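Local coordinates for protein putative immunoglobulin A1 protease (PDB 3N6Z) that is of uncertain function but may be related to immunoglobulin A1 proteases, and folds as an elongated parallel beta-solenoid, at residues A[64-68]-A[69-73]; A[159-162]-A[163-166]; A[320-324]-A[325-329]; A[330-333]-A[334-338]. All coordinates share one frame; numbering follows the deposited sequence.

Contact 1. Residues A[64-68]-A[69-73]; sequences VLKSG and MKVYF
Val64 O looks onto carbon, both methyls of Val71 lying against it, CG2 of Val71 at 3.7 Å and CG1 of Val71 at 3.9 Å. No hydrogen bond joins 64-68 to 69-73. The Val71 side chain points from the strand toward 64-68 with CG1 anti to the backbone N (chi1 175°), which leaves CG2 of Val71 to fill the bend, 3.8 Å from Lys66 N and 3.9 Å from Lys66 CB. The two stretches run nearly back on each other, 150° apart, as the chain leaves helix 61-64, turns at Gly68 and enters strand 71-75. This is an early strand of the parallel beta-solenoid, flanked by strands 50-52 and 100-105. Inside the turn two methyls pinch the far end of the Phe73 ring, both at its edge: Val64 CG2 sits 3.7 Å from Phe73 CE2, and Leu65 CD2 lies 3.8 Å from Phe73 CE1, its side chain crossing the phenylalanine at about a right angle. Ile100, Phe102 and Ile52 add further apolar contacts around Phe73. Toward solvent, Lys66 lies alongside selenomethionine Met69, both pointing the same way; their contact is less certain because Met69 has a second conformer.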
ATOM      1  N   VAL A  64     -14.447   4.185 -18.134  1.00  8.01           N
ATOM      2  CA  VAL A  64     -14.000   3.229 -19.166  1.00  8.07           C
ATOM      3  C   VAL A  64     -13.618   1.855 -18.606  1.00  7.73           C
ATOM      4  O   VAL A  64     -13.153   0.967 -19.335  1.00  8.46           O
ATOM      5  CB  VAL A  64     -12.840   3.829 -20.021  1.00  8.44           C
ATOM      6  CG1 VAL A  64     -13.319   5.025 -20.832  1.00 10.60           C
ATOM      7  CG2 VAL A  64     -11.602   4.108 -19.156  1.00  8.37           C
ATOM      8  N   LEU A  65     -13.857   1.636 -17.310  1.00  8.10           N
ATOM      9  CA  LEU A  65     -13.713   0.308 -16.698  1.00  8.04           C
ATOM     10  C   LEU A  65     -14.722  -0.676 -17.329  1.00  7.97           C
ATOM     11  O   LEU A  65     -15.806  -0.264 -17.783  1.00  8.64           O
ATOM     12  CB  LEU A  65     -13.888   0.381 -15.207  1.00  8.39           C
ATOM     13  CG  LEU A  65     -12.842   1.230 -14.452  1.00  8.87           C
ATOM     14  CD1 LEU A  65     -13.218   1.331 -12.972  1.00 10.42           C
ATOM     15  CD2 LEU A  65     -11.378   0.683 -14.651  1.00  9.79           C
ATOM     16  N   LYS A  66     -14.369  -1.946 -17.374  1.00  8.32           N
ATOM     17  CA  LYS A  66     -15.196  -2.997 -17.996  1.00  9.69           C
ATOM     18  C   LYS A  66     -15.296  -4.192 -17.057  1.00  9.44           C
ATOM     19  O   LYS A  66     -14.291  -4.745 -16.601  1.00  9.64           O
ATOM     20  CB  LYS A  66     -14.609  -3.418 -19.335  1.00  9.59           C
ATOM     21  CG  LYS A  66     -14.618  -2.329 -20.396  1.00 12.14           C
ATOM     22  CD  LYS A  66     -13.900  -2.703 -21.684  1.00 16.65           C
ATOM     23  CE  LYS A  66     -14.649  -3.724 -22.479  1.00 21.58           C
ATOM     24  NZ  LYS A  66     -13.922  -3.983 -23.792  1.00 22.63           N
ATOM     25  N   SER A  67     -16.525  -4.577 -16.734  0.70  9.12           N
ATOM     26  CA  SER A  67     -16.783  -5.699 -15.839  0.70  9.59           C
ATOM     27  C   SER A  67     -16.299  -7.055 -16.392  0.70 11.60           C
ATOM     28  O   SER A  67     -15.991  -7.968 -15.637  0.70 15.10           O
ATOM     29  CB  SER A  67     -18.284  -5.766 -15.511  0.70 10.39           C
ATOM     30  OG  SER A  67     -19.073  -6.057 -16.657  0.70 10.45           O
ATOM     31  N   GLY A  68     -16.238  -7.160 -17.707  0.70 12.27           N
ATOM     32  CA  GLY A  68     -15.835  -8.401 -18.391  0.70 13.72           C
ATOM     33  C   GLY A  68     -14.361  -8.613 -18.710  0.70 14.55           C
ATOM     34  O   GLY A  68     -13.971  -9.733 -19.073  0.70 16.84           O
HETATM   35  N   MSE A  69     -13.542  -7.569 -18.614  0.70 14.54           N
HETATM   36  CA  MSE A  69     -12.097  -7.692 -18.895  0.70 14.41           C
HETATM   37  C   MSE A  69     -11.283  -6.598 -18.205  0.70 12.72           C
HETATM   38  O   MSE A  69     -11.800  -5.508 -17.955  0.70 12.08           O
HETATM   39  CB  MSE A  69     -11.815  -7.643 -20.388  0.70 19.44           C
HETATM   40  CG  MSE A  69     -12.726  -6.777 -21.200  0.70 21.86           C
HETATM   41 SE   MSE A  69     -11.953  -6.752 -22.962  0.52 29.20          SE
HETATM   42  CE  MSE A  69     -13.447  -7.490 -23.947  0.70 35.30           C
ATOM     43  N   LYS A  70      -9.992  -6.888 -17.981  1.00 11.95           N
ATOM     44  CA  LYS A  70      -9.014  -5.957 -17.451  1.00  9.88           C
ATOM     45  C   LYS A  70      -8.796  -4.813 -18.404  1.00  9.46           C
ATOM     46  O   LYS A  70      -8.705  -5.030 -19.608  1.00 12.33           O
ATOM     47  CB  LYS A  70      -7.707  -6.713 -17.206  1.00 10.94           C
ATOM     48  CG  LYS A  70      -6.629  -5.879 -16.548  1.00 10.27           C
ATOM     49  CD  LYS A  70      -5.555  -6.690 -15.915  1.00 13.25           C
ATOM     50  CE  LYS A  70      -4.768  -7.395 -16.966  1.00 15.09           C
ATOM     51  NZ  LYS A  70      -3.708  -8.286 -16.343  1.00 20.33           N
ATOM     52  N   VAL A  71      -8.756  -3.601 -17.860  1.00  7.87           N
ATOM     53  CA  VAL A  71      -8.527  -2.394 -18.641  1.00  8.47           C
ATOM     54  C   VAL A  71      -7.177  -1.786 -18.217  1.00  7.17           C
ATOM     55  O   VAL A  71      -6.815  -1.763 -17.033  1.00  8.55           O
ATOM     56  CB  VAL A  71      -9.712  -1.388 -18.500  1.00  7.70           C
ATOM     57  CG1 VAL A  71      -9.420  -0.066 -19.236  1.00  9.09           C
ATOM     58  CG2 VAL A  71     -10.992  -2.039 -19.014  1.00  9.56           C
ATOM     59  N   TYR A  72      -6.421  -1.341 -19.218  1.00  7.62           N
ATOM     60  CA  TYR A  72      -5.033  -0.890 -19.099  1.00  7.03           C
ATOM     61  C   TYR A  72      -4.961   0.638 -19.183  1.00  7.79           C
ATOM     62  O   TYR A  72      -5.514   1.251 -20.116  1.00  7.72           O
ATOM     63  CB  TYR A  72      -4.150  -1.466 -20.213  1.00  7.07           C
ATOM     64  CG  TYR A  72      -3.922  -2.962 -20.131  1.00  9.16           C
ATOM     65  CD1 TYR A  72      -4.959  -3.874 -20.357  1.00 10.97           C
ATOM     66  CD2 TYR A  72      -2.677  -3.458 -19.811  1.00 11.75           C
ATOM     67  CE1 TYR A  72      -4.733  -5.240 -20.296  1.00 13.61           C
ATOM     68  CE2 TYR A  72      -2.450  -4.814 -19.749  1.00 11.24           C
ATOM     69  CZ  TYR A  72      -3.469  -5.701 -19.956  1.00 11.81           C
ATOM     70  OH  TYR A  72      -3.206  -7.078 -19.902  1.00 16.07           O
ATOM     71  N   PHE A  73      -4.202   1.205 -18.260  1.00  7.79           N
ATOM     72  CA  PHE A  73      -3.975   2.633 -18.133  1.00  7.41           C
ATOM     73  C   PHE A  73      -2.487   2.886 -17.951  1.00  7.47           C
ATOM     74  O   PHE A  73      -1.770   2.104 -17.296  1.00  8.37           O
ATOM     75  CB  PHE A  73      -4.693   3.217 -16.921  1.00  7.83           C
ATOM     76  CG  PHE A  73      -6.179   3.020 -16.906  1.00  7.95           C
ATOM     77  CD1 PHE A  73      -6.746   1.897 -16.322  1.00  8.49           C
ATOM     78  CD2 PHE A  73      -7.026   3.962 -17.482  1.00  7.94           C
ATOM     79  CE1 PHE A  73      -8.100   1.732 -16.259  1.00  9.03           C
ATOM     80  CE2 PHE A  73      -8.398   3.789 -17.426  1.00  8.27           C
ATOM     81  CZ  PHE A  73      -8.932   2.676 -16.823  1.00  8.10           C
TER

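Contact 2. Residues A[159-162]-A[163-166]; sequences KGNG and NKTG
Gly162 O is gripped twice by Thr165, and this is the compact end of the turn. The hydroxyl OG1 of Thr165 donates to Gly162 O over 2.7 Å, coming in almost straight beyond the oxygen, while Thr165 N reaches the same Gly162 O over 3.1 Å from above the carbonyl plane. With chi1 at 60°, OG1 of Thr165 sits between its own N and carbonyl carbon, so that it faces back to the glycine; OG1 is also hydrogen-bonded to Arg167, and Gly162 N to Asp195. One step earlier Lys164 N donates to Asn161 O (2.9 Å, 161°), giving consecutive 3-10 turns. Asn161 folds its amide over their start: its OD1 accepts from Asn163 N at 2.9 Å, an Asx turn in which the donor stands well above the amide plane. Looser packing marks the outer side. The amides of Asn161 and Asn163 are turned 63° against each other, and one water bridges them, accepting from Asn161 ND2 at 2.8 Å and from Asn163 ND2 at 3.0 Å. Lys159 CG comes no nearer to Lys164 CB than a loose 4.0 Å, the two side chains crossing obliquely, and Lys164 goes on to a salt bridge with Glu99. Asn163 OD1 bonds Gln197. The turn thus links strand 153-154 to strand 166-169 at one coil of the solenoid, held between the neighbouring loops around Glu99 and 194-199.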
ATOM      1  N   LYS A 159     -10.409 -16.647  -4.315  0.60 13.91           N
ATOM      2  CA  LYS A 159     -11.250 -16.721  -5.479  0.60 14.12           C
ATOM      3  C   LYS A 159     -10.788 -17.895  -6.350  0.60 14.45           C
ATOM      4  O   LYS A 159      -9.708 -18.468  -6.170  0.60 16.23           O
ATOM      5  CB  LYS A 159     -11.278 -15.382  -6.217  0.60 15.02           C
ATOM      6  CG  LYS A 159     -11.715 -14.197  -5.334  0.60 14.40           C
ATOM      7  CD  LYS A 159     -13.082 -14.445  -4.651  0.60 16.58           C
ATOM      8  CE  LYS A 159     -13.637 -13.227  -3.968  0.60 20.68           C
ATOM      9  NZ  LYS A 159     -15.038 -13.494  -3.466  0.60 24.24           N
ATOM     10  N   GLY A 160     -11.635 -18.256  -7.297  0.60 16.00           N
ATOM     11  CA  GLY A 160     -11.341 -19.370  -8.188  0.60 17.60           C
ATOM     12  C   GLY A 160     -10.529 -18.953  -9.392  0.60 17.98           C
ATOM     13  O   GLY A 160     -10.095 -19.784 -10.154  0.60 19.12           O
ATOM     14  N   ASN A 161     -10.349 -17.649  -9.571  1.00 17.42           N
ATOM     15  CA  ASN A 161      -9.781 -17.086 -10.771  1.00 15.49           C
ATOM     16  C   ASN A 161      -8.612 -16.193 -10.350  1.00 12.58           C
ATOM     17  O   ASN A 161      -8.811 -15.161  -9.692  1.00 12.72           O
ATOM     18  CB  ASN A 161     -10.878 -16.277 -11.448  1.00 17.30           C
ATOM     19  CG  ASN A 161     -10.398 -15.429 -12.587  1.00 20.30           C
ATOM     20  OD1 ASN A 161      -9.237 -15.497 -13.061  1.00 18.26           O
ATOM     21  ND2 ASN A 161     -11.343 -14.604 -13.085  1.00 23.93           N
ATOM     22  N   GLY A 162      -7.411 -16.569 -10.766  1.00 12.71           N
ATOM     23  CA  GLY A 162      -6.184 -15.862 -10.413  1.00 12.53           C
ATOM     24  C   GLY A 162      -6.133 -14.426 -10.873  1.00 10.77           C
ATOM     25  O   GLY A 162      -5.329 -13.625 -10.365  1.00 11.54           O
ATOM     26  N   ASN A 163      -7.014 -14.057 -11.815  1.00 10.54           N
ATOM     27  CA  ASN A 163      -7.124 -12.662 -12.226  1.00 10.26           C
ATOM     28  C   ASN A 163      -7.657 -11.753 -11.123  1.00  9.43           C
ATOM     29  O   ASN A 163      -7.595 -10.530 -11.260  1.00  9.68           O
ATOM     30  CB  ASN A 163      -7.986 -12.540 -13.475  1.00 10.60           C
ATOM     31  CG  ASN A 163      -7.335 -13.140 -14.708  1.00 12.56           C
ATOM     32  OD1 ASN A 163      -6.105 -13.325 -14.781  1.00 13.44           O
ATOM     33  ND2 ASN A 163      -8.167 -13.398 -15.716  1.00 16.64           N
ATOM     34  N   LYS A 164      -8.112 -12.332  -9.994  1.00  9.74           N
ATOM     35  CA  LYS A 164      -8.566 -11.551  -8.841  1.00  8.40           C
ATOM     36  C   LYS A 164      -7.473 -11.305  -7.794  1.00  9.22           C
ATOM     37  O   LYS A 164      -7.721 -10.584  -6.807  1.00  9.54           O
ATOM     38  CB  LYS A 164      -9.802 -12.239  -8.232  1.00 10.21           C
ATOM     39  CG  LYS A 164     -10.952 -12.429  -9.250  1.00 11.71           C
ATOM     40  CD  LYS A 164     -11.303 -11.187 -10.050  1.00 13.25           C
ATOM     41  CE  LYS A 164     -12.530 -11.320 -10.898  1.00 14.35           C
ATOM     42  NZ  LYS A 164     -12.760 -10.112 -11.783  1.00 13.76           N
ATOM     43  N   THR A 165      -6.269 -11.833  -8.009  1.00 10.09           N
ATOM     44  CA  THR A 165      -5.112 -11.449  -7.193  1.00  9.70           C
ATOM     45  C   THR A 165      -4.657 -10.049  -7.625  1.00  8.82           C
ATOM     46  O   THR A 165      -5.043  -9.545  -8.680  1.00  8.52           O
ATOM     47  CB  THR A 165      -3.926 -12.463  -7.353  1.00  9.64           C
ATOM     48  OG1 THR A 165      -3.527 -12.490  -8.744  1.00  9.44           O
ATOM     49  CG2 THR A 165      -4.322 -13.878  -6.896  1.00 10.23           C
ATOM     50  N   GLY A 166      -3.852  -9.422  -6.800  1.00  7.96           N
ATOM     51  CA  GLY A 166      -3.346  -8.079  -7.084  1.00  7.26           C
ATOM     52  C   GLY A 166      -1.930  -7.863  -6.631  1.00  7.72           C
ATOM     53  O   GLY A 166      -1.519  -8.416  -5.622  1.00  7.50           O
TER
HETATM   54  O   HOH W   1     -10.978 -12.614 -15.036  1.00 15.84           O

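Contact 3. Residues A[320-324]-A[325-329]; sequences SSATG and TTFHG
Phe327 meets the opposing arm, 320-324, through the outer part of its ring, where CE1 lies 3.5 Å from Ser320 C and equally 3.5 Å from Ser321 N. The peptide between the two serines approaches the ring obliquely, and CZ of Phe327 is 3.7 Å from Ser320 O. Closer to the bend the contact is methyl to methylene: Ala322 CB packs against Phe327 CB at 3.8 Å, and the same methyl lies 3.7 Å from Thr326 O. CG of Phe327 is anti to its N (chi1 176°), a torsion that carries the ring toward the Ser320-Ser321 peptide. The two arms run almost antiparallel, 169° apart, yet no direct hydrogen bond spans them. A water does so near the bend, donating to Thr326 O at 2.8 Å and accepting a weak bond from Gly324 N. In the next shell, Gly329 N rests 3.5 Å above one face of the Phe327 ring, offset toward its rim, and the ring of Tyr296 stacks with it. Gly329 has a positive phi of 61°, a conformation that favours glycine, and Arg285 donates to both Gly329 O and His328 O. Backbone bonds from Phe327 to Ile286 and Val287, and from Thr325 to Ala291, lay this arm on the preceding coil. Coil laid on coil, with a stacked Tyr296-Phe327 pair, is characteristic of a parallel beta-solenoid, here near its C-terminal end.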
ATOM      1  N   SER A 320      14.868 -13.177  14.234  1.00  9.97           N
ATOM      2  CA  SER A 320      14.718 -13.421  12.790  1.00 10.63           C
ATOM      3  C   SER A 320      13.521 -14.321  12.449  1.00 11.35           C
ATOM      4  O   SER A 320      13.206 -14.514  11.270  1.00 12.13           O
ATOM      5  CB  SER A 320      16.005 -14.000  12.201  1.00 12.57           C
ATOM      6  OG  SER A 320      16.310 -15.220  12.834  1.00 15.14           O
ATOM      7  N   SER A 321      12.869 -14.858  13.491  1.00 11.89           N
ATOM      8  CA  SER A 321      11.586 -15.516  13.343  0.60 13.32           C
ATOM      9  C   SER A 321      10.742 -15.080  14.530  1.00 12.58           C
ATOM     10  O   SER A 321      11.257 -14.491  15.496  1.00 14.34           O
ATOM     11  CB  SER A 321      11.733 -17.036  13.290  0.60 15.26           C
ATOM     12  OG  SER A 321      12.405 -17.495  14.448  0.60 19.91           O
ATOM     13  N   ALA A 322       9.435 -15.296  14.411  1.00 13.68           N
ATOM     14  CA  ALA A 322       8.488 -14.957  15.450  1.00 15.51           C
ATOM     15  C   ALA A 322       7.947 -16.234  16.083  1.00 18.05           C
ATOM     16  O   ALA A 322       7.480 -17.151  15.386  1.00 18.81           O
ATOM     17  CB  ALA A 322       7.312 -14.156  14.911  1.00 14.40           C
ATOM     18  N   THR A 323       7.999 -16.239  17.406  1.00 19.71           N
ATOM     19  CA  THR A 323       7.410 -17.331  18.185  0.70 20.41           C
ATOM     20  C   THR A 323       6.050 -16.966  18.788  1.00 21.56           C
ATOM     21  O   THR A 323       5.277 -17.870  19.163  1.00 23.84           O
ATOM     22  CB  THR A 323       8.389 -17.808  19.263  0.70 23.02           C
ATOM     23  OG1 THR A 323       8.837 -16.678  20.018  0.70 26.36           O
ATOM     24  CG2 THR A 323       9.587 -18.493  18.583  0.70 21.32           C
ATOM     25  N   GLY A 324       5.728 -15.672  18.832  1.00 18.75           N
ATOM     26  CA  GLY A 324       4.498 -15.192  19.440  1.00 18.21           C
ATOM     27  C   GLY A 324       3.808 -14.137  18.622  1.00 14.99           C
ATOM     28  O   GLY A 324       3.855 -14.185  17.379  1.00 16.51           O
ATOM     29  N   THR A 325       3.212 -13.155  19.304  1.00 13.38           N
ATOM     30  CA  THR A 325       2.307 -12.196  18.692  0.50 10.09           C
ATOM     31  C   THR A 325       3.013 -11.230  17.732  1.00  9.95           C
ATOM     32  O   THR A 325       2.487 -10.868  16.668  1.00 10.51           O
ATOM     33  CB  THR A 325       1.578 -11.442  19.825  0.50  8.28           C
ATOM     34  OG1 THR A 325       0.782 -12.405  20.533  0.50  7.75           O
ATOM     35  CG2 THR A 325       0.700 -10.306  19.301  0.50  6.66           C
ATOM     36  N   THR A 326       4.182 -10.759  18.164  1.00 11.78           N
ATOM     37  CA  THR A 326       4.912  -9.749  17.425  1.00  9.85           C
ATOM     38  C   THR A 326       6.164 -10.308  16.794  1.00  9.77           C
ATOM     39  O   THR A 326       6.702 -11.343  17.211  1.00 11.02           O
ATOM     40  CB  THR A 326       5.289  -8.535  18.330  1.00 11.41           C
ATOM     41  OG1 THR A 326       6.202  -8.929  19.367  1.00 13.48           O
ATOM     42  CG2 THR A 326       4.050  -7.866  18.954  1.00 13.69           C
ATOM     43  N   PHE A 327       6.637  -9.618  15.760  1.00  9.85           N
ATOM     44  CA  PHE A 327       7.937  -9.911  15.167  1.00  9.05           C
ATOM     45  C   PHE A 327       8.701  -8.606  15.043  1.00  9.82           C
ATOM     46  O   PHE A 327       8.195  -7.670  14.423  1.00  9.34           O
ATOM     47  CB  PHE A 327       7.785 -10.592  13.802  1.00 10.35           C
ATOM     48  CG  PHE A 327       9.110 -10.822  13.092  1.00  8.76           C
ATOM     49  CD1 PHE A 327      10.158 -11.464  13.741  1.00 10.42           C
ATOM     50  CD2 PHE A 327       9.303 -10.383  11.792  1.00 10.17           C
ATOM     51  CE1 PHE A 327      11.364 -11.682  13.078  1.00 11.15           C
ATOM     52  CE2 PHE A 327      10.494 -10.581  11.139  1.00  9.84           C
ATOM     53  CZ  PHE A 327      11.527 -11.206  11.783  1.00 10.29           C
ATOM     54  N   HIS A 328       9.941  -8.591  15.562  1.00  9.88           N
ATOM     55  CA  HIS A 328      10.713  -7.353  15.643  1.00  9.32           C
ATOM     56  C   HIS A 328      11.862  -7.252  14.646  1.00  8.53           C
ATOM     57  O   HIS A 328      12.423  -6.179  14.491  1.00  9.31           O
ATOM     58  CB  HIS A 328      11.304  -7.197  17.032  1.00  9.53           C
ATOM     59  CG  HIS A 328      10.286  -6.963  18.100  1.00 10.14           C
ATOM     60  ND1 HIS A 328       9.256  -6.042  17.982  1.00 11.06           N
ATOM     61  CD2 HIS A 328      10.156  -7.533  19.320  1.00 12.14           C
ATOM     62  CE1 HIS A 328       8.550  -6.059  19.105  1.00 11.03           C
ATOM     63  NE2 HIS A 328       9.092  -6.940  19.940  1.00 13.33           N
ATOM     64  N   GLY A 329      12.236  -8.348  13.971  1.00  9.36           N
ATOM     65  CA  GLY A 329      13.395  -8.260  13.101  1.00  8.66           C
ATOM     66  C   GLY A 329      14.680  -7.892  13.863  1.00  8.79           C
ATOM     67  O   GLY A 329      14.738  -8.031  15.074  1.00 10.12           O
TER
HETATM   68  O   HOH W   2       6.727 -13.183  19.284  0.50 15.35           O

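Contact 4. Residues A[330-333]-A[334-338]; sequences VAKS and AEELG
Ser333 and Glu336 exchange two hydrogen bonds that close the start of helix 334-344. The hydroxyl OG of Ser333, tucked back over its own backbone (chi1 67°), accepts from Glu336 N at 3.0 Å with an angle of 166°. In return Glu336 OE1 takes the hydrogen of Ser333 N at 3.0 Å, nearly straight at 173°, though the donor stands above the carboxylate plane. This reciprocal pair is a capping box with Ser333 as N-cap, and it supplies acceptors for Glu336 N in the first turn and for the N-H of the N-cap itself. The helical backbone itself begins with Leu337 N bonding Ser333 O at 2.9 Å. The box lies just where strand 330-332, the terminal strand of its parallel sheet in the solenoid, gives way to the helix. Charged groups interact less directly: Lys332 NZ is 4.5 Å from Glu336 OE1, too far for a salt bridge, and a water between them accepts from NZ and donates to OE1. The lysine chain crosses Glu336 at about a right angle, with CD of Lys332 3.5 Å from Glu336 OE1. Apolar contact comes from Lys332 CB against Leu337 CD2 (3.9 Å). The buried Leu337 also packs on Trp271, Tyr300 and Cys302.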
ATOM      1  N   VAL A 330      15.688  -7.458  13.117  1.00  9.39           N
ATOM      2  CA  VAL A 330      17.016  -7.170  13.643  1.00  8.94           C
ATOM      3  C   VAL A 330      17.347  -5.688  13.491  1.00  9.09           C
ATOM      4  O   VAL A 330      17.218  -5.138  12.399  1.00  9.17           O
ATOM      5  CB  VAL A 330      18.063  -8.031  12.907  1.00  9.31           C
ATOM      6  CG1 VAL A 330      19.503  -7.614  13.292  1.00 11.05           C
ATOM      7  CG2 VAL A 330      17.789  -9.541  13.172  1.00 10.74           C
ATOM      8  N   ALA A 331      17.794  -5.056  14.557  1.00 10.25           N
ATOM      9  CA  ALA A 331      18.141  -3.654  14.519  1.00  9.28           C
ATOM     10  C   ALA A 331      19.373  -3.354  13.655  1.00  9.91           C
ATOM     11  O   ALA A 331      20.356  -4.107  13.663  1.00 11.23           O
ATOM     12  CB  ALA A 331      18.321  -3.102  15.934  1.00 10.66           C
ATOM     13  N   LYS A 332      19.310  -2.233  12.951  1.00  9.90           N
ATOM     14  CA  LYS A 332      20.393  -1.698  12.148  1.00  9.98           C
ATOM     15  C   LYS A 332      20.495  -0.180  12.325  1.00 10.01           C
ATOM     16  O   LYS A 332      19.503   0.490  12.608  1.00 11.04           O
ATOM     17  CB  LYS A 332      20.178  -2.010  10.662  1.00  9.87           C
ATOM     18  CG  LYS A 332      20.227  -3.510  10.322  1.00 10.47           C
ATOM     19  CD  LYS A 332      21.687  -3.996  10.397  1.00 10.12           C
ATOM     20  CE  LYS A 332      21.837  -5.499  10.519  1.00 11.17           C
ATOM     21  NZ  LYS A 332      23.283  -5.863  10.463  1.00  9.89           N
ATOM     22  N   SER A 333      21.685   0.365  12.083  1.00 10.85           N
ATOM     23  CA  SER A 333      21.872   1.808  12.053  1.00 10.55           C
ATOM     24  C   SER A 333      21.244   2.389  10.788  1.00 11.81           C
ATOM     25  O   SER A 333      21.060   1.682   9.815  1.00 11.34           O
ATOM     26  CB  SER A 333      23.353   2.203  12.108  1.00 10.80           C
ATOM     27  OG  SER A 333      24.012   1.809  10.930  1.00 12.99           O
ATOM     28  N   ALA A 334      21.060   3.701  10.786  1.00 12.06           N
ATOM     29  CA  ALA A 334      20.592   4.405   9.587  1.00 12.76           C
ATOM     30  C   ALA A 334      21.534   4.149   8.410  1.00 12.71           C
ATOM     31  O   ALA A 334      21.083   3.940   7.288  1.00 13.99           O
ATOM     32  CB  ALA A 334      20.436   5.931   9.858  1.00 15.07           C
ATOM     33  N   GLU A 335      22.854   4.214   8.659  1.00 14.17           N
ATOM     34  CA  GLU A 335      23.826   4.032   7.584  1.00 14.75           C
ATOM     35  C   GLU A 335      23.744   2.615   7.023  1.00 14.42           C
ATOM     36  O   GLU A 335      23.726   2.411   5.800  1.00 15.09           O
ATOM     37  CB  GLU A 335      25.255   4.324   8.058  1.00 18.13           C
ATOM     38  CG  GLU A 335      26.304   4.214   6.937  1.00 26.75           C
ATOM     39  CD  GLU A 335      27.763   4.273   7.440  1.00 36.08           C
ATOM     40  OE1 GLU A 335      28.000   4.607   8.628  1.00 42.05           O
ATOM     41  OE2 GLU A 335      28.670   3.958   6.632  1.00 40.34           O
ATOM     42  N   GLU A 336      23.663   1.634   7.921  1.00 13.44           N
ATOM     43  CA  GLU A 336      23.496   0.243   7.490  1.00 11.91           C
ATOM     44  C   GLU A 336      22.228   0.043   6.674  1.00 12.01           C
ATOM     45  O   GLU A 336      22.250  -0.655   5.659  1.00 13.10           O
ATOM     46  CB  GLU A 336      23.529  -0.705   8.679  1.00 12.49           C
ATOM     47  CG  GLU A 336      24.938  -0.754   9.319  1.00 11.93           C
ATOM     48  CD  GLU A 336      24.982  -1.242  10.763  1.00 13.21           C
ATOM     49  OE1 GLU A 336      23.920  -1.492  11.406  1.00 12.48           O
ATOM     50  OE2 GLU A 336      26.123  -1.362  11.290  1.00 15.34           O
ATOM     51  N   LEU A 337      21.130   0.595   7.153  1.00 12.45           N
ATOM     52  CA  LEU A 337      19.840   0.444   6.433  1.00 12.30           C
ATOM     53  C   LEU A 337      19.868   1.059   5.060  1.00 12.62           C
ATOM     54  O   LEU A 337      19.328   0.497   4.122  1.00 13.18           O
ATOM     55  CB  LEU A 337      18.696   1.070   7.197  1.00 13.06           C
ATOM     56  CG  LEU A 337      18.071   0.292   8.297  1.00 14.34           C
ATOM     57  CD1 LEU A 337      16.900   1.079   8.875  1.00 14.87           C
ATOM     58  CD2 LEU A 337      17.619  -1.128   7.837  1.00 13.89           C
ATOM     59  N   GLY A 338      20.526   2.206   4.925  1.00 12.95           N
ATOM     60  CA  GLY A 338      20.664   2.815   3.599  1.00 15.86           C
ATOM     61  C   GLY A 338      21.351   1.880   2.625  1.00 15.54           C
ATOM     62  O   GLY A 338      20.903   1.752   1.491  1.00 17.19           O
TER
HETATM   63  O   HOH W   3      24.452  -4.203  12.553  1.00 15.54           O

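All four contacts are local, joining residues close in sequence, and none is wholly in the core. Contact 1 and contact 2 are partly buried, contacts 3 and 4 lie at the surface. Contact 1 lies among the first coils, about 15 Å centre to centre from contact 2, and Glu99 touches side chains of both. Contacts 3 and 4 sit beyond the chain's centre from contact 1, adjoining in sequence near the last coil, both touching Arg285 of the coil before. Chemistry follows place: contacts 1 and 3 lack a direct hydrogen bond and centre on a buried phenylalanine, met by methyls in contact 1 and mainly by backbone in contact 3, whereas contacts 2 and 4 rest on hydrogen bonds that shape a 3-10 turn and a helix start.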